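Local coordinates for 3-methyladenine DNA glycosylase (PDB 1PU6), which probably excises alkylated bases such as 3-methyladenine from DNA, as a helix-hairpin-helix glycosylase of base excision repair, at residues 112-117 against 121-126. Sequence-based numbering, arbitrary orientation.
Sequences ENFKQE and EWLLDQ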
ATOM      1  N   GLU A 112       9.006  -6.822 -13.334  1.00 17.61           N
ATOM      2  CA  GLU A 112       7.824  -7.240 -14.097  1.00 18.79           C
ATOM      3  C   GLU A 112       7.376  -8.655 -13.706  1.00 18.03           C
ATOM      4  O   GLU A 112       6.186  -8.893 -13.490  1.00 19.40           O
ATOM      5  CB  GLU A 112       8.124  -7.221 -15.614  1.00 19.63           C
ATOM      6  CG  GLU A 112       6.940  -7.652 -16.482  1.00 24.94           C
ATOM      7  CD  GLU A 112       7.077  -7.197 -17.936  0.50 28.77           C
ATOM      8  OE1 GLU A 112       8.155  -6.656 -18.298  0.50 30.04           O
ATOM      9  OE2 GLU A 112       6.116  -7.390 -18.728  0.50 31.94           O
ATOM     10  N   ASN A 113       8.319  -9.599 -13.627  1.00 16.98           N
ATOM     11  CA  ASN A 113       7.947 -10.955 -13.232  1.00 16.78           C
ATOM     12  C   ASN A 113       7.500 -11.020 -11.789  1.00 15.81           C
ATOM     13  O   ASN A 113       6.552 -11.766 -11.466  1.00 17.26           O
ATOM     14  CB  ASN A 113       9.104 -11.928 -13.488  1.00 17.53           C
ATOM     15  CG  ASN A 113       8.683 -13.381 -13.398  1.00 17.82           C
ATOM     16  OD1 ASN A 113       7.693 -13.828 -14.063  1.00 21.85           O
ATOM     17  ND2 ASN A 113       9.429 -14.155 -12.596  1.00 23.53           N
ATOM     18  N   PHE A 114       8.149 -10.234 -10.927  1.00 15.74           N
ATOM     19  CA  PHE A 114       7.746 -10.150  -9.513  1.00 14.80           C
ATOM     20  C   PHE A 114       6.256  -9.800  -9.403  1.00 14.94           C
ATOM     21  O   PHE A 114       5.520 -10.397  -8.613  1.00 14.33           O
ATOM     22  CB  PHE A 114       8.629  -9.063  -8.800  1.00 13.65           C
ATOM     23  CG  PHE A 114       8.109  -8.584  -7.451  1.00 13.22           C
ATOM     24  CD1 PHE A 114       8.422  -9.257  -6.245  1.00 13.67           C
ATOM     25  CD2 PHE A 114       7.398  -7.369  -7.372  1.00 14.82           C
ATOM     26  CE1 PHE A 114       7.975  -8.749  -4.987  1.00 13.09           C
ATOM     27  CE2 PHE A 114       6.920  -6.865  -6.137  1.00 14.03           C
ATOM     28  CZ  PHE A 114       7.234  -7.533  -4.944  1.00 13.04           C
ATOM     29  N   LYS A 115       5.800  -8.801 -10.168  1.00 15.59           N
ATOM     30  CA  LYS A 115       4.432  -8.357 -10.010  1.00 16.90           C
ATOM     31  C   LYS A 115       3.477  -9.496 -10.370  1.00 17.79           C
ATOM     32  O   LYS A 115       2.413  -9.573  -9.808  1.00 18.56           O
ATOM     33  CB  LYS A 115       4.104  -7.140 -10.910  1.00 17.63           C
ATOM     34  CG  LYS A 115       4.751  -5.840 -10.480  1.00 19.14           C
ATOM     35  CD  LYS A 115       4.290  -4.627 -11.330  1.00 25.19           C
ATOM     36  CE  LYS A 115       5.115  -4.446 -12.531  1.00 30.34           C
ATOM     37  NZ  LYS A 115       4.583  -3.299 -13.397  1.00 31.41           N
ATOM     38  N   GLN A 116       3.872 -10.368 -11.305  1.00 17.95           N
ATOM     39  CA  GLN A 116       3.049 -11.511 -11.673  1.00 19.63           C
ATOM     40  C   GLN A 116       3.080 -12.649 -10.669  1.00 20.18           C
ATOM     41  O   GLN A 116       2.025 -13.242 -10.406  1.00 22.99           O
ATOM     42  CB  GLN A 116       3.429 -12.021 -13.062  1.00 21.02           C
ATOM     43  CG  GLN A 116       2.586 -13.158 -13.613  0.50 22.41           C
ATOM     44  CD  GLN A 116       3.089 -13.641 -14.983  0.50 26.61           C
ATOM     45  OE1 GLN A 116       3.077 -12.877 -15.957  0.50 31.43           O
ATOM     46  NE2 GLN A 116       3.548 -14.901 -15.054  0.50 25.20           N
ATOM     47  N   GLU A 117       4.242 -12.961 -10.086  1.00 17.84           N
ATOM     48  CA  GLU A 117       4.424 -14.211  -9.348  1.00 18.83           C
ATOM     49  C   GLU A 117       4.527 -14.102  -7.836  1.00 17.53           C
ATOM     50  O   GLU A 117       4.442 -15.153  -7.142  1.00 18.50           O
ATOM     51  CB  GLU A 117       5.653 -14.954  -9.867  1.00 19.60           C
ATOM     52  CG  GLU A 117       5.629 -15.280 -11.372  1.00 22.30           C
ATOM     53  CD  GLU A 117       4.667 -16.406 -11.748  1.00 28.70           C
ATOM     54  OE1 GLU A 117       4.407 -16.560 -12.967  1.00 33.62           O
ATOM     55  OE2 GLU A 117       4.199 -17.162 -10.828  1.00 31.25           O
ATOM     56  N   GLU A 121       3.132 -14.564   1.321  1.00 12.22           N
ATOM     57  CA  GLU A 121       4.050 -15.229   2.259  1.00 12.76           C
ATOM     58  C   GLU A 121       5.515 -14.972   1.889  1.00 12.01           C
ATOM     59  O   GLU A 121       6.375 -14.867   2.795  1.00 12.24           O
ATOM     60  CB  GLU A 121       3.714 -16.722   2.314  1.00 13.26           C
ATOM     61  CG  GLU A 121       2.329 -16.965   2.949  1.00 16.36           C
ATOM     62  CD  GLU A 121       1.144 -16.653   1.976  1.00 21.79           C
ATOM     63  OE1 GLU A 121       0.039 -16.257   2.496  1.00 24.77           O
ATOM     64  OE2 GLU A 121       1.270 -16.745   0.685  1.00 20.40           O
ATOM     65  N   TRP A 122       5.805 -14.869   0.583  1.00 11.54           N
ATOM     66  CA  TRP A 122       7.153 -14.498   0.176  1.00 11.93           C
ATOM     67  C   TRP A 122       7.531 -13.096   0.769  1.00 12.09           C
ATOM     68  O   TRP A 122       8.619 -12.890   1.345  1.00 11.66           O
ATOM     69  CB  TRP A 122       7.223 -14.490  -1.366  1.00 11.89           C
ATOM     70  CG  TRP A 122       8.671 -14.309  -1.839  1.00 11.50           C
ATOM     71  CD1 TRP A 122       9.562 -15.321  -2.192  1.00 12.78           C
ATOM     72  CD2 TRP A 122       9.376 -13.063  -2.025  1.00 10.45           C
ATOM     73  NE1 TRP A 122      10.791 -14.770  -2.500  1.00 14.64           N
ATOM     74  CE2 TRP A 122      10.685 -13.390  -2.485  1.00 10.06           C
ATOM     75  CE3 TRP A 122       9.020 -11.708  -1.878  1.00 11.72           C
ATOM     76  CZ2 TRP A 122      11.683 -12.385  -2.732  1.00 11.73           C
ATOM     77  CZ3 TRP A 122      10.003 -10.707  -2.179  1.00 12.49           C
ATOM     78  CH2 TRP A 122      11.318 -11.078  -2.569  1.00 11.58           C
ATOM     79  N   LEU A 123       6.605 -12.154   0.698  1.00 11.77           N
ATOM     80  CA  LEU A 123       6.897 -10.762   1.219  1.00 11.33           C
ATOM     81  C   LEU A 123       7.075 -10.780   2.770  1.00 12.69           C
ATOM     82  O   LEU A 123       7.992 -10.113   3.311  1.00 11.93           O
ATOM     83  CB  LEU A 123       5.762  -9.825   0.838  1.00 12.43           C
ATOM     84  CG  LEU A 123       5.772  -9.480  -0.664  1.00 10.60           C
ATOM     85  CD1 LEU A 123       4.414  -8.818  -1.030  1.00 13.88           C
ATOM     86  CD2 LEU A 123       6.984  -8.528  -1.026  1.00 14.16           C
ATOM     87  N   LEU A 124       6.241 -11.582   3.450  1.00 12.04           N
ATOM     88  CA  LEU A 124       6.354 -11.673   4.915  1.00 12.63           C
ATOM     89  C   LEU A 124       7.667 -12.330   5.363  1.00 13.02           C
ATOM     90  O   LEU A 124       8.120 -12.103   6.513  1.00 14.69           O
ATOM     91  CB  LEU A 124       5.159 -12.405   5.544  1.00 13.05           C
ATOM     92  CG  LEU A 124       3.862 -11.610   5.341  1.00 15.16           C
ATOM     93  CD1 LEU A 124       2.673 -12.545   5.717  1.00 20.02           C
ATOM     94  CD2 LEU A 124       3.805 -10.275   6.146  1.00 15.63           C
ATOM     95  N   ASP A 125       8.285 -13.134   4.488  1.00 11.96           N
ATOM     96  CA  ASP A 125       9.592 -13.687   4.771  1.00 11.37           C
ATOM     97  C   ASP A 125      10.768 -12.724   4.552  1.00 12.24           C
ATOM     98  O   ASP A 125      11.958 -13.092   4.748  1.00 14.95           O
ATOM     99  CB  ASP A 125       9.793 -14.976   3.947  1.00 12.13           C
ATOM    100  CG  ASP A 125       9.016 -16.155   4.576  0.50  7.93           C
ATOM    101  OD1 ASP A 125       8.697 -17.138   3.862  0.50  5.66           O
ATOM    102  OD2 ASP A 125       8.720 -16.128   5.789  0.50  7.04           O
ATOM    103  N   GLN A 126      10.465 -11.490   4.158  1.00 12.21           N
ATOM    104  CA  GLN A 126      11.481 -10.450   4.009  1.00 12.66           C
ATOM    105  C   GLN A 126      11.522  -9.683   5.357  1.00 13.78           C
ATOM    106  O   GLN A 126      10.515  -9.072   5.758  1.00 16.46           O
ATOM    107  CB  GLN A 126      11.119  -9.512   2.842  1.00 13.01           C
ATOM    108  CG  GLN A 126      10.828 -10.278   1.512  1.00 12.90           C
ATOM    109  CD  GLN A 126      11.928 -11.281   1.173  1.00 13.76           C
ATOM    110  OE1 GLN A 126      13.109 -10.901   1.156  1.00 17.89           O
ATOM    111  NE2 GLN A 126      11.561 -12.537   0.829  1.00 15.50           N
TER
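Phe-114 reaches from helix 111-117 to Trp-122 and Leu-123 of helix 120-124, and these three side chains make up the whole contact. It is purely apolar and small. The far rim of the phenyl ring does the touching. CE1 of Phe-114 lies 4.0 Å from CZ3 of Trp-122. CZ of Phe-114 is 4.1 Å from CD2 of Leu-123. Both partners sit at the edge of the phenyl ring, near its plane. CE1 meets the indole obliquely, and the rings do not stack. The side chain of Phe-114, taken along its length, runs at about a right angle to those of Trp-122 and Leu-123. CG of Phe-114 is anti to the backbone N (chi1 164°), which carries the ring out toward the second helix. CD2 of Leu-123 is the branch used, and it also lies at the edge of the indole, in its plane.

No hydrogen bond crosses between the segments; the polar groups nearest the contact belong to 121-126 and to helix 90-108. Gln-126 folds back over Trp-122. Its NE2 stands over the centre of the indole, 3.4 Å above the ring plane. Gln-126 NE2 donates to Trp-122 O at 3.0 Å. The bond is nearly straight at the N-H (162°), yet the donor comes from above the carbonyl plane and not on a lone pair. Asn-103 bonds to OE1 of Gln-126, and Asp-107 accepts from NE1 of Trp-122. Together these bonds probably limit the rotation of the indole and the amide.

Apolar side chains of two other helices continue the packing. Ile-104 of helix 90-108 touches both Phe-114 and Trp-122. Ile-137 of helix 131-141 packs on Phe-114, and Ala-134 and Leu-138 pack on Leu-123. The contact joins two short consecutive helices within the HhH-GPD region. Cohesion between the segments rests on van der Waals contact and the burial of Phe-114 and Leu-123.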